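Local coordinates for Tll0287 protein (Thermosynechococcus elongatus, PDB 5B82) that binds a covalently attached heme c in a PAS-like domain and probably acts in redox chemistry or sensing, although its physiological role is not firmly established, at residues S50-G55 and T63-C68; R87-K92 and Q107-F112; L91-R94 and A99-T102. One frame throughout, in Å; residues are numbered along the deposited sequence. Where two conformers were deposited one is given.

Contact 1. Residues S50-G55 and T63-C68; sequences STLEGG and TFKAVC. With HEC (heme c), chain B.
Leu52 and Val67 meet through methyl groups at the rim of a heme, while next to them Thr51 and Lys65 meet through polar ends at the surface: a compact case of a pocket wall that is greasy inside and polar outside. On the tight side, Leu52 CD1 lies 4.3 Å from Val67 CG2 and reaches 3.5 Å from the heme methyl CMC. Val67 has its two branches spread over the same corner. CG1 stands anti to the backbone N (chi1 166°) and rests over the pyrrole ring at 3.8 Å from HEC C2C, whereas CG2 lies 3.6 Å from HEC CBC, the terminal methyl of a thioether-bearing arm.

Both segments belong to the long loop that joins helix 28-49 to helix 69-82 in this PAS-like domain, and the loop delivers an axial ligand. Cys68, directly after Val67 and on the same heme face, binds the iron through SG at 2.1 Å; His145 takes the other axial position, giving the His/Cys ligation of this protein.

The outer side is looser. Lys65 runs fully extended, with CG anti to its backbone N (chi1 173°), and meets the short side chain of Thr51 at roughly a right angle, donating from NZ to Thr51 OG1 at 2.7 Å. The same ammonium group also bonds to Leu48 O near the end of helix 28-49. Here Thr51 is exposed, and between the polar pair and the heme stands Leu52, whose CD2 brushes Lys65 CD at 4.4 Å.

Contact 2. Residues R87-K92 and Q107-F112; sequences RQVALK and QALNQF. With HEC (heme c), chain B.
Leu109 overlaps Val89 and the backbone at Leu91, CD1 meeting both and CD2 lying by the Val89 carbonyl. Within these segments it is the helix residue that packs helix 103-114 on edge strand 85-89 of the antiparallel sheet in this PAS-like fold. CD1 comes 4.3 Å from Val89 CG1 and 4.1 Å from Leu91 N, while CD2 lies 4.2 Å from Val89 O. With CG set beside the helix backbone N (chi1 -71°), the isobutyl group extends off the helix and both methyls are brought against the strand. No hydrogen bond crosses here, and the separations are those of light van der Waals packing. Met175 of the neighbouring strand and Pro100 also touch Leu109 and extend the apolar patch.

Two successive residues of the edge strand face opposite ways, and this lets one strand serve two partners. Val89 is turned to the helix; Gln88 is turned to the heme. The Gln88 chain is extended beyond CG and carries its amide to the root of a propionate, with OE1 3.4 Å from HEC CAA and 3.6 Å from the methyl HEC CMA. OE1 also accepts a hydrogen bond from Arg45 NH2, which satisfies the buried oxygen and ties the amide to helix 28-49. Cut back to an alanine, this position would lose the amide, and Arg45 NH2 is likely to be left without that acceptor, with a gap opened beside the propionate root.

Arg87 is anchored by a salt bridge to Asp105 near the start of helix 103-114. Its guanidinium is overlaid on one face by a branch of Val89: CG2 sits 3.5 Å above the plane, displaced toward the rim of the group.

Contact 3. Residues L91-R94 and A99-T102; sequences LKYR and APRT. With HEC (heme c), chain B.
The methyl group of Ala99 sits over one face of the Tyr93 ring, and this meeting brings residues 91-94 and 99-102 of the loop together. CB is 3.9 Å from the ring centroid and 23° off the ring normal, a CH-pi contact shifted toward the rim, so that its closest ring atom is Tyr93 CE2 at 3.6 Å. Tyr93 CG lies between the backbone N and the carbonyl carbon, the crowded position (chi1 50°), a rotamer that directs the ring to Ala99. Pro100 approaches the ring obliquely, its CD 4.4 Å from Tyr93 CD2, and its CG leans on the backbone of Leu91 at 4.2 Å from CA. All this is apolar, near the surface, and folds the connection from strand 85-89 to helix 103-114 back on itself; Thr102 then N-caps that helix.

Next to the ring, Arg94 is turned the other way, toward the heme. Its chain bends at chi2 and chi3, laying CD 3.5 Å from HEC C2D over a pyrrole ring on the face that His145 occupies. The guanidinium presents an edge, nearly in its own plane, to the meso carbon, with NH1 3.6 Å from HEC CHD. NE is salt-bridged to Asp162 and NH2 bonds to Cys144 O, which fixes the rotation of the group.

The backbone N of Arg94 grips a propionate, bonding to HEC O1A at 2.6 Å with an N-H...O angle of 150°, and only weakly to HEC O2A. His98 and Asn95, from the same loop, add further hydrogen bonds to the heme, as does Arg173. Since Asp162 answers the buried arginine charge, the cation is likely to act on the porphyrin partly screened, while the propionate oxygen O1A is held by the main-chain N-H of Arg94.

Along the chain contact 1 closes, helix 69-82 follows, and contact 2 then begins on strand 85-89, sharing Leu91 and Lys92 with contact 3 in the following loop. The centres of contacts 2 and 3 are about 7 Å apart, and they touch: Arg87 NH1 probably bonds to Ala99 O, and Val89 packs on Pro100. Contact 1 lies about 22 to 23 Å from both, centre to centre, and on the opposite side of the chain's centre from contact 2. The heme spans this distance: the first loop supplies Cys68 to the iron and the second a backbone N-H to a propionate, while His145 and the covalent links at Cys141 and Cys144 come from later in the chain.

Contact 1. Residues S50-G55 and T63-C68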
loop_
_atom_site.group_PDB
_atom_site.type_symbol
_atom_site.label_atom_id
_atom_site.label_comp_id
_atom_site.label_asym_id
_atom_site.label_seq_id
_atom_site.Cartn_x
_atom_site.Cartn_y
_atom_site.Cartn_z
ATOM N N SER A 50 -4.101 13.770 4.477
ATOM C CA SER A 50 -3.562 14.884 5.280
ATOM C C SER A 50 -4.578 15.803 5.969
ATOM O O SER A 50 -4.262 16.419 6.987
ATOM C CB SER A 50 -2.593 15.737 4.454
ATOM O OG SER A 50 -3.290 16.536 3.518
ATOM N N THR A 51 -5.784 15.910 5.422
ATOM C CA THR A 51 -6.784 16.806 5.997
ATOM C C THR A 51 -7.443 16.241 7.251
ATOM O O THR A 51 -8.183 16.941 7.934
ATOM C CB THR A 51 -7.887 17.154 4.981
ATOM O OG1 THR A 51 -8.342 15.954 4.342
ATOM C CG2 THR A 51 -7.354 18.115 3.935
ATOM N N LEU A 52 -7.172 14.979 7.556
ATOM C CA LEU A 52 -7.833 14.310 8.674
ATOM C C LEU A 52 -6.920 14.247 9.900
ATOM O O LEU A 52 -5.711 14.045 9.774
ATOM C CB LEU A 52 -8.265 12.899 8.258
ATOM C CG LEU A 52 -8.768 12.732 6.817
ATOM C CD1 LEU A 52 -9.032 11.269 6.485
ATOM C CD2 LEU A 52 -10.014 13.565 6.545
ATOM N N GLU A 53 -7.501 14.423 11.083
ATOM C CA GLU A 53 -6.746 14.312 12.331
ATOM C C GLU A 53 -6.738 12.867 12.841
ATOM O O GLU A 53 -7.585 12.057 12.456
ATOM C CB GLU A 53 -7.321 15.248 13.402
ATOM C CG GLU A 53 -7.326 16.719 13.021
ATOM C CD GLU A 53 -7.906 17.610 14.115
ATOM O OE1 GLU A 53 -8.192 18.794 13.832
ATOM O OE2 GLU A 53 -8.075 17.129 15.259
ATOM N N GLY A 54 -5.784 12.548 13.711
ATOM C CA GLY A 54 -5.679 11.209 14.268
ATOM C C GLY A 54 -6.274 11.078 15.659
ATOM O O GLY A 54 -6.880 10.055 15.989
ATOM N N GLY A 55 -6.104 12.117 16.473
ATOM C CA GLY A 55 -6.565 12.107 17.852
ATOM C C GLY A 55 -8.071 12.220 18.022
ATOM O O GLY A 55 -8.586 12.078 19.132
ATOM N N THR A 63 -14.553 11.482 7.224
ATOM C CA THR A 63 -14.075 10.110 7.064
ATOM C C THR A 63 -14.723 9.377 5.886
ATOM O O THR A 63 -14.219 8.345 5.455
ATOM C CB THR A 63 -14.231 9.272 8.349
ATOM O OG1 THR A 63 -15.614 9.180 8.708
ATOM C CG2 THR A 63 -13.448 9.893 9.488
ATOM N N PHE A 64 -15.826 9.911 5.359
ATOM C CA PHE A 64 -16.437 9.344 4.155
ATOM C C PHE A 64 -15.685 9.749 2.892
ATOM O O PHE A 64 -16.084 9.400 1.786
ATOM C CB PHE A 64 -17.900 9.758 4.026
ATOM C CG PHE A 64 -18.782 9.191 5.092
ATOM C CD1 PHE A 64 -19.194 7.874 5.038
ATOM C CD2 PHE A 64 -19.206 9.974 6.144
ATOM C CE1 PHE A 64 -20.010 7.349 6.016
ATOM C CE2 PHE A 64 -20.023 9.455 7.129
ATOM C CZ PHE A 64 -20.424 8.138 7.063
ATOM N N LYS A 65 -14.609 10.507 3.068
ATOM C CA LYS A 65 -13.740 10.914 1.969
ATOM C C LYS A 65 -12.973 9.716 1.417
ATOM O O LYS A 65 -12.515 8.863 2.175
ATOM C CB LYS A 65 -12.755 11.970 2.476
ATOM C CG LYS A 65 -11.666 12.405 1.514
ATOM C CD LYS A 65 -10.678 13.340 2.223
ATOM C CE LYS A 65 -9.654 13.931 1.255
ATOM N NZ LYS A 65 -8.661 14.813 1.945
ATOM N N ALA A 66 -12.839 9.654 0.095
ATOM C CA ALA A 66 -12.051 8.608 -0.538
ATOM C C ALA A 66 -10.576 8.903 -0.326
ATOM O O ALA A 66 -10.087 9.988 -0.647
ATOM C CB ALA A 66 -12.366 8.516 -2.020
ATOM N N VAL A 67 -9.864 7.945 0.240
ATOM C CA VAL A 67 -8.452 8.138 0.487
ATOM C C VAL A 67 -7.649 7.033 -0.196
ATOM O O VAL A 67 -6.806 7.309 -1.051
ATOM C CB VAL A 67 -8.159 8.213 1.999
ATOM C CG1 VAL A 67 -6.667 8.065 2.274
ATOM C CG2 VAL A 67 -8.713 9.527 2.591
ATOM N N CYS A 68 -7.937 5.783 0.150
ATOM C CA CYS A 68 -7.121 4.673 -0.327
ATOM C C CYS A 68 -7.650 3.988 -1.600
ATOM O O CYS A 68 -6.863 3.446 -2.374
ATOM C CB CYS A 68 -6.904 3.658 0.798
ATOM S SG CYS A 68 -5.881 4.255 2.185
HETATM FE FE HEC B . -6.110 3.199 4.006
HETATM C CHA HEC B . -6.632 0.360 2.219
HETATM C CHB HEC B . -2.689 2.484 4.036
HETATM C CHC HEC B . -5.464 6.134 5.573
HETATM C CHD HEC B . -9.489 3.718 4.342
HETATM N NA HEC B . -4.890 1.670 3.321
HETATM C C1A HEC B . -5.321 0.661 2.485
HETATM C C2A HEC B . -4.160 -0.029 1.957
HETATM C C3A HEC B . -3.078 0.572 2.467
HETATM C C4A HEC B . -3.511 1.639 3.332
HETATM C CMA HEC B . -1.604 0.214 2.215
HETATM C CAA HEC B . -4.174 -1.224 0.970
HETATM C CBA HEC B . -3.961 -2.561 1.678
HETATM C CGA HEC B . -5.252 -3.042 2.282
HETATM O O1A HEC B . -5.329 -3.158 3.530
HETATM O O2A HEC B . -6.229 -3.281 1.524
HETATM N NB HEC B . -4.399 4.104 4.685
HETATM C C1B HEC B . -3.091 3.687 4.558
HETATM C C2B HEC B . -2.219 4.727 5.063
HETATM C C3B HEC B . -2.988 5.729 5.494
HETATM C C4B HEC B . -4.369 5.365 5.257
HETATM C CMB HEC B . -0.672 4.649 5.135
HETATM C CAB HEC B . -2.503 7.059 6.119
HETATM C CBB HEC B . -1.728 7.907 5.077
HETATM N NC HEC B . -7.267 4.634 4.838
HETATM C C1C HEC B . -6.790 5.803 5.387
HETATM C C2C HEC B . -7.918 6.686 5.601
HETATM C C3C HEC B . -9.041 5.976 5.392
HETATM C C4C HEC B . -8.645 4.701 4.823
HETATM C CMC HEC B . -7.805 8.010 6.392
HETATM C CAC HEC B . -10.507 6.440 5.606
HETATM C CBC HEC B . -10.918 7.705 4.817
HETATM N ND HEC B . -7.793 2.179 3.447
HETATM C C1D HEC B . -9.096 2.652 3.566
HETATM C C2D HEC B . -9.969 1.835 2.745
HETATM C C3D HEC B . -9.063 0.793 2.103
HETATM C C4D HEC B . -7.741 1.078 2.589
HETATM C CMD HEC B . -11.494 1.976 2.556
HETATM C CAD HEC B . -9.453 -0.324 1.111
HETATM C CBD HEC B . -9.329 0.317 -0.267
HETATM C CGD HEC B . -9.491 -0.704 -1.371
HETATM O O1D HEC B . -10.586 -1.298 -1.497
HETATM O O2D HEC B . -8.516 -0.911 -2.127
#

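Contact 2. Residues R87-K92 and Q107-F112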
loop_
_atom_site.group_PDB
_atom_site.type_symbol
_atom_site.label_atom_id
_atom_site.label_comp_id
_atom_site.label_asym_id
_atom_site.label_seq_id
_atom_site.Cartn_x
_atom_site.Cartn_y
_atom_site.Cartn_z
ATOM N N ARG A 87 0.701 -3.721 -7.093
ATOM C CA ARG A 87 -0.254 -4.145 -6.080
ATOM C C ARG A 87 0.185 -3.752 -4.670
ATOM O O ARG A 87 1.358 -3.891 -4.305
ATOM C CB ARG A 87 -0.414 -5.663 -6.134
ATOM C CG ARG A 87 -1.565 -6.203 -5.307
ATOM C CD ARG A 87 -1.788 -7.683 -5.620
ATOM N NE ARG A 87 -0.741 -8.536 -5.062
ATOM C CZ ARG A 87 -0.851 -9.199 -3.915
ATOM N NH1 ARG A 87 -1.966 -9.111 -3.195
ATOM N NH2 ARG A 87 0.150 -9.951 -3.487
ATOM N N GLN A 88 -0.766 -3.281 -3.873
ATOM C CA GLN A 88 -0.515 -3.072 -2.455
ATOM C C GLN A 88 -0.636 -4.412 -1.760
ATOM O O GLN A 88 -1.494 -5.229 -2.104
ATOM C CB GLN A 88 -1.525 -2.098 -1.865
ATOM C CG GLN A 88 -1.409 -0.697 -2.427
ATOM C CD GLN A 88 -2.617 0.153 -2.083
ATOM O OE1 GLN A 88 -2.580 0.954 -1.148
ATOM N NE2 GLN A 88 -3.701 -0.028 -2.832
ATOM N N VAL A 89 0.239 -4.647 -0.797
ATOM C CA VAL A 89 0.234 -5.898 -0.055
ATOM C C VAL A 89 0.396 -5.608 1.424
ATOM O O VAL A 89 1.282 -4.851 1.811
ATOM C CB VAL A 89 1.401 -6.801 -0.486
ATOM C CG1 VAL A 89 1.317 -8.145 0.236
ATOM C CG2 VAL A 89 1.397 -6.991 -2.009
ATOM N N ALA A 90 -0.462 -6.203 2.247
ATOM C CA ALA A 90 -0.368 -6.030 3.689
ATOM C C ALA A 90 -0.782 -7.294 4.422
ATOM O O ALA A 90 -1.706 -7.993 4.005
ATOM C CB ALA A 90 -1.216 -4.845 4.152
ATOM N N LEU A 91 -0.075 -7.587 5.508
ATOM C CA LEU A 91 -0.436 -8.678 6.405
ATOM C C LEU A 91 -1.844 -8.456 6.957
ATOM O O LEU A 91 -2.667 -9.373 6.981
ATOM C CB LEU A 91 0.563 -8.743 7.556
ATOM C CG LEU A 91 0.181 -9.614 8.752
ATOM C CD1 LEU A 91 0.520 -11.075 8.495
ATOM C CD2 LEU A 91 0.858 -9.103 10.022
ATOM N N LYS A 92 -2.103 -7.229 7.405
ATOM C CA LYS A 92 -3.416 -6.826 7.895
ATOM C C LYS A 92 -4.071 -5.968 6.826
ATOM O O LYS A 92 -3.868 -4.751 6.783
ATOM C CB LYS A 92 -3.278 -6.032 9.203
ATOM C CG LYS A 92 -2.511 -6.775 10.285
ATOM C CD LYS A 92 -2.079 -5.852 11.422
ATOM C CE LYS A 92 -3.264 -5.351 12.230
ATOM N NZ LYS A 92 -2.805 -4.530 13.393
ATOM N N GLN A 107 8.561 -12.577 2.474
ATOM C CA GLN A 107 9.974 -12.247 2.614
ATOM C C GLN A 107 10.188 -10.733 2.636
ATOM O O GLN A 107 10.978 -10.213 3.434
ATOM C CB GLN A 107 10.780 -12.859 1.464
ATOM C CG GLN A 107 12.262 -12.490 1.485
ATOM C CD GLN A 107 12.956 -12.716 0.146
ATOM O OE1 GLN A 107 13.877 -11.980 -0.219
ATOM N NE2 GLN A 107 12.520 -13.736 -0.589
ATOM N N ALA A 108 9.483 -10.029 1.753
ATOM C CA ALA A 108 9.678 -8.593 1.607
ATOM C C ALA A 108 9.138 -7.874 2.835
ATOM O O ALA A 108 9.818 -7.018 3.410
ATOM C CB ALA A 108 9.008 -8.078 0.338
ATOM N N LEU A 109 7.919 -8.242 3.225
ATOM C CA LEU A 109 7.320 -7.693 4.437
ATOM C C LEU A 109 8.216 -7.942 5.633
ATOM O O LEU A 109 8.432 -7.043 6.438
ATOM C CB LEU A 109 5.922 -8.261 4.685
ATOM C CG LEU A 109 4.862 -7.766 3.700
ATOM C CD1 LEU A 109 3.548 -8.513 3.887
ATOM C CD2 LEU A 109 4.642 -6.270 3.875
ATOM N N ASN A 110 8.759 -9.150 5.737
ATOM C CA ASN A 110 9.747 -9.451 6.763
ATOM C C ASN A 110 10.967 -8.529 6.722
ATOM O O ASN A 110 11.431 -8.085 7.772
ATOM C CB ASN A 110 10.192 -10.913 6.699
ATOM C CG ASN A 110 9.347 -11.819 7.569
ATOM O OD1 ASN A 110 9.035 -11.484 8.710
ATOM N ND2 ASN A 110 8.969 -12.976 7.032
ATOM N N GLN A 111 11.496 -8.257 5.528
ATOM C CA GLN A 111 12.655 -7.372 5.403
ATOM C C GLN A 111 12.314 -5.989 5.953
ATOM O O GLN A 111 13.074 -5.420 6.733
ATOM C CB GLN A 111 13.143 -7.277 3.955
ATOM C CG GLN A 111 14.168 -8.354 3.567
ATOM C CD GLN A 111 14.587 -8.301 2.099
ATOM O OE1 GLN A 111 14.258 -9.196 1.318
ATOM N NE2 GLN A 111 15.329 -7.262 1.725
ATOM N N PHE A 112 11.166 -5.462 5.546
ATOM C CA PHE A 112 10.728 -4.169 6.075
ATOM C C PHE A 112 10.573 -4.205 7.599
ATOM O O PHE A 112 11.062 -3.319 8.320
ATOM C CB PHE A 112 9.439 -3.724 5.375
ATOM C CG PHE A 112 9.643 -3.350 3.925
ATOM C CD1 PHE A 112 10.690 -2.511 3.558
ATOM C CD2 PHE A 112 8.819 -3.863 2.933
ATOM C CE1 PHE A 112 10.896 -2.157 2.233
ATOM C CE2 PHE A 112 9.013 -3.521 1.589
ATOM C CZ PHE A 112 10.054 -2.674 1.237
HETATM FE FE HEC B . -6.110 3.199 4.006
HETATM C CHA HEC B . -6.632 0.360 2.219
HETATM C CHB HEC B . -2.689 2.484 4.036
HETATM C CHC HEC B . -5.464 6.134 5.573
HETATM C CHD HEC B . -9.489 3.718 4.342
HETATM N NA HEC B . -4.890 1.670 3.321
HETATM C C1A HEC B . -5.321 0.661 2.485
HETATM C C2A HEC B . -4.160 -0.029 1.957
HETATM C C3A HEC B . -3.078 0.572 2.467
HETATM C C4A HEC B . -3.511 1.639 3.332
HETATM C CMA HEC B . -1.604 0.214 2.215
HETATM C CAA HEC B . -4.174 -1.224 0.970
HETATM C CBA HEC B . -3.961 -2.561 1.678
HETATM C CGA HEC B . -5.252 -3.042 2.282
HETATM O O1A HEC B . -5.329 -3.158 3.530
HETATM O O2A HEC B . -6.229 -3.281 1.524
HETATM N NB HEC B . -4.399 4.104 4.685
HETATM C C1B HEC B . -3.091 3.687 4.558
HETATM C C2B HEC B . -2.219 4.727 5.063
HETATM C C3B HEC B . -2.988 5.729 5.494
HETATM C C4B HEC B . -4.369 5.365 5.257
HETATM C CMB HEC B . -0.672 4.649 5.135
HETATM C CAB HEC B . -2.503 7.059 6.119
HETATM C CBB HEC B . -1.728 7.907 5.077
HETATM N NC HEC B . -7.267 4.634 4.838
HETATM C C1C HEC B . -6.790 5.803 5.387
HETATM C C2C HEC B . -7.918 6.686 5.601
HETATM C C3C HEC B . -9.041 5.976 5.392
HETATM C C4C HEC B . -8.645 4.701 4.823
HETATM C CMC HEC B . -7.805 8.010 6.392
HETATM C CAC HEC B . -10.507 6.440 5.606
HETATM C CBC HEC B . -10.918 7.705 4.817
HETATM N ND HEC B . -7.793 2.179 3.447
HETATM C C1D HEC B . -9.096 2.652 3.566
HETATM C C2D HEC B . -9.969 1.835 2.745
HETATM C C3D HEC B . -9.063 0.793 2.103
HETATM C C4D HEC B . -7.741 1.078 2.589
HETATM C CMD HEC B . -11.494 1.976 2.556
HETATM C CAD HEC B . -9.453 -0.324 1.111
HETATM C CBD HEC B . -9.329 0.317 -0.267
HETATM C CGD HEC B . -9.491 -0.704 -1.371
HETATM O O1D HEC B . -10.586 -1.298 -1.497
HETATM O O2D HEC B . -8.516 -0.911 -2.127
#

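Contact 3. Residues L91-R94 and A99-T102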
loop_
_atom_site.group_PDB
_atom_site.type_symbol
_atom_site.label_atom_id
_atom_site.label_comp_id
_atom_site.label_asym_id
_atom_site.label_seq_id
_atom_site.Cartn_x
_atom_site.Cartn_y
_atom_site.Cartn_z
ATOM N N LEU A 91 -0.075 -7.587 5.508
ATOM C CA LEU A 91 -0.436 -8.678 6.405
ATOM C C LEU A 91 -1.844 -8.456 6.957
ATOM O O LEU A 91 -2.667 -9.373 6.981
ATOM C CB LEU A 91 0.563 -8.743 7.556
ATOM C CG LEU A 91 0.181 -9.614 8.752
ATOM C CD1 LEU A 91 0.520 -11.075 8.495
ATOM C CD2 LEU A 91 0.858 -9.103 10.022
ATOM N N LYS A 92 -2.103 -7.229 7.405
ATOM C CA LYS A 92 -3.416 -6.826 7.895
ATOM C C LYS A 92 -4.071 -5.968 6.826
ATOM O O LYS A 92 -3.868 -4.751 6.783
ATOM C CB LYS A 92 -3.278 -6.032 9.203
ATOM C CG LYS A 92 -2.511 -6.775 10.285
ATOM C CD LYS A 92 -2.079 -5.852 11.422
ATOM C CE LYS A 92 -3.264 -5.351 12.230
ATOM N NZ LYS A 92 -2.805 -4.530 13.393
ATOM N N TYR A 93 -4.844 -6.610 5.956
ATOM C CA TYR A 93 -5.415 -5.952 4.790
ATOM C C TYR A 93 -6.905 -5.684 4.945
ATOM O O TYR A 93 -7.603 -6.372 5.685
ATOM C CB TYR A 93 -5.185 -6.799 3.535
ATOM C CG TYR A 93 -5.609 -8.234 3.729
ATOM C CD1 TYR A 93 -6.912 -8.638 3.466
ATOM C CD2 TYR A 93 -4.714 -9.178 4.208
ATOM C CE1 TYR A 93 -7.301 -9.946 3.660
ATOM C CE2 TYR A 93 -5.095 -10.484 4.402
ATOM C CZ TYR A 93 -6.384 -10.863 4.127
ATOM O OH TYR A 93 -6.757 -12.168 4.328
ATOM N N ARG A 94 -7.382 -4.680 4.224
ATOM C CA ARG A 94 -8.789 -4.331 4.206
ATOM C C ARG A 94 -9.429 -4.958 2.977
ATOM O O ARG A 94 -10.462 -5.615 3.069
ATOM C CB ARG A 94 -8.933 -2.813 4.172
ATOM C CG ARG A 94 -10.348 -2.297 4.076
ATOM C CD ARG A 94 -10.423 -0.960 4.787
ATOM N NE ARG A 94 -10.272 -1.141 6.227
ATOM C CZ ARG A 94 -10.101 -0.155 7.103
ATOM N NH1 ARG A 94 -10.033 1.104 6.694
ATOM N NH2 ARG A 94 -9.986 -0.432 8.391
ATOM N N ALA A 99 -3.830 -9.236 0.017
ATOM C CA ALA A 99 -3.202 -10.205 0.913
ATOM C C ALA A 99 -1.837 -10.620 0.381
ATOM O O ALA A 99 -1.575 -10.528 -0.818
ATOM C CB ALA A 99 -4.096 -11.438 1.093
ATOM N N PRO A 100 -0.948 -11.067 1.272
ATOM C CA PRO A 100 0.283 -11.670 0.758
ATOM C C PRO A 100 -0.090 -12.938 -0.011
ATOM O O PRO A 100 -1.013 -13.638 0.405
ATOM C CB PRO A 100 1.059 -12.008 2.030
ATOM C CG PRO A 100 0.523 -11.027 3.065
ATOM C CD PRO A 100 -0.937 -10.941 2.739
ATOM N N ARG A 101 0.589 -13.213 -1.119
ATOM C CA ARG A 101 0.249 -14.373 -1.946
ATOM C C ARG A 101 1.397 -15.348 -2.106
ATOM O O ARG A 101 1.181 -16.548 -2.287
ATOM C CB ARG A 101 -0.200 -13.919 -3.330
ATOM C CG ARG A 101 -1.516 -13.189 -3.328
ATOM C CD ARG A 101 -1.848 -12.660 -4.704
ATOM N NE ARG A 101 -3.138 -11.987 -4.697
ATOM C CZ ARG A 101 -3.526 -11.116 -5.618
ATOM N NH1 ARG A 101 -2.713 -10.807 -6.619
ATOM N NH2 ARG A 101 -4.722 -10.553 -5.532
ATOM N N THR A 102 2.618 -14.831 -2.059
ATOM C CA THR A 102 3.797 -15.641 -2.331
ATOM C C THR A 102 4.817 -15.560 -1.208
ATOM O O THR A 102 4.734 -14.680 -0.346
ATOM C CB THR A 102 4.501 -15.186 -3.616
ATOM O OG1 THR A 102 4.846 -13.804 -3.498
ATOM C CG2 THR A 102 3.601 -15.378 -4.831
HETATM FE FE HEC B . -6.110 3.199 4.006
HETATM C CHA HEC B . -6.632 0.360 2.219
HETATM C CHB HEC B . -2.689 2.484 4.036
HETATM C CHC HEC B . -5.464 6.134 5.573
HETATM C CHD HEC B . -9.489 3.718 4.342
HETATM N NA HEC B . -4.890 1.670 3.321
HETATM C C1A HEC B . -5.321 0.661 2.485
HETATM C C2A HEC B . -4.160 -0.029 1.957
HETATM C C3A HEC B . -3.078 0.572 2.467
HETATM C C4A HEC B . -3.511 1.639 3.332
HETATM C CMA HEC B . -1.604 0.214 2.215
HETATM C CAA HEC B . -4.174 -1.224 0.970
HETATM C CBA HEC B . -3.961 -2.561 1.678
HETATM C CGA HEC B . -5.252 -3.042 2.282
HETATM O O1A HEC B . -5.329 -3.158 3.530
HETATM O O2A HEC B . -6.229 -3.281 1.524
HETATM N NB HEC B . -4.399 4.104 4.685
HETATM C C1B HEC B . -3.091 3.687 4.558
HETATM C C2B HEC B . -2.219 4.727 5.063
HETATM C C3B HEC B . -2.988 5.729 5.494
HETATM C C4B HEC B . -4.369 5.365 5.257
HETATM C CMB HEC B . -0.672 4.649 5.135
HETATM C CAB HEC B . -2.503 7.059 6.119
HETATM C CBB HEC B . -1.728 7.907 5.077
HETATM N NC HEC B . -7.267 4.634 4.838
HETATM C C1C HEC B . -6.790 5.803 5.387
HETATM C C2C HEC B . -7.918 6.686 5.601
HETATM C C3C HEC B . -9.041 5.976 5.392
HETATM C C4C HEC B . -8.645 4.701 4.823
HETATM C CMC HEC B . -7.805 8.010 6.392
HETATM C CAC HEC B . -10.507 6.440 5.606
HETATM C CBC HEC B . -10.918 7.705 4.817
HETATM N ND HEC B . -7.793 2.179 3.447
HETATM C C1D HEC B . -9.096 2.652 3.566
HETATM C C2D HEC B . -9.969 1.835 2.745
HETATM C C3D HEC B . -9.063 0.793 2.103
HETATM C C4D HEC B . -7.741 1.078 2.589
HETATM C CMD HEC B . -11.494 1.976 2.556
HETATM C CAD HEC B . -9.453 -0.324 1.111
HETATM C CBD HEC B . -9.329 0.317 -0.267
HETATM C CGD HEC B . -9.491 -0.704 -1.371
HETATM O O1D HEC B . -10.586 -1.298 -1.497
HETATM O O2D HEC B . -8.516 -0.911 -2.127
#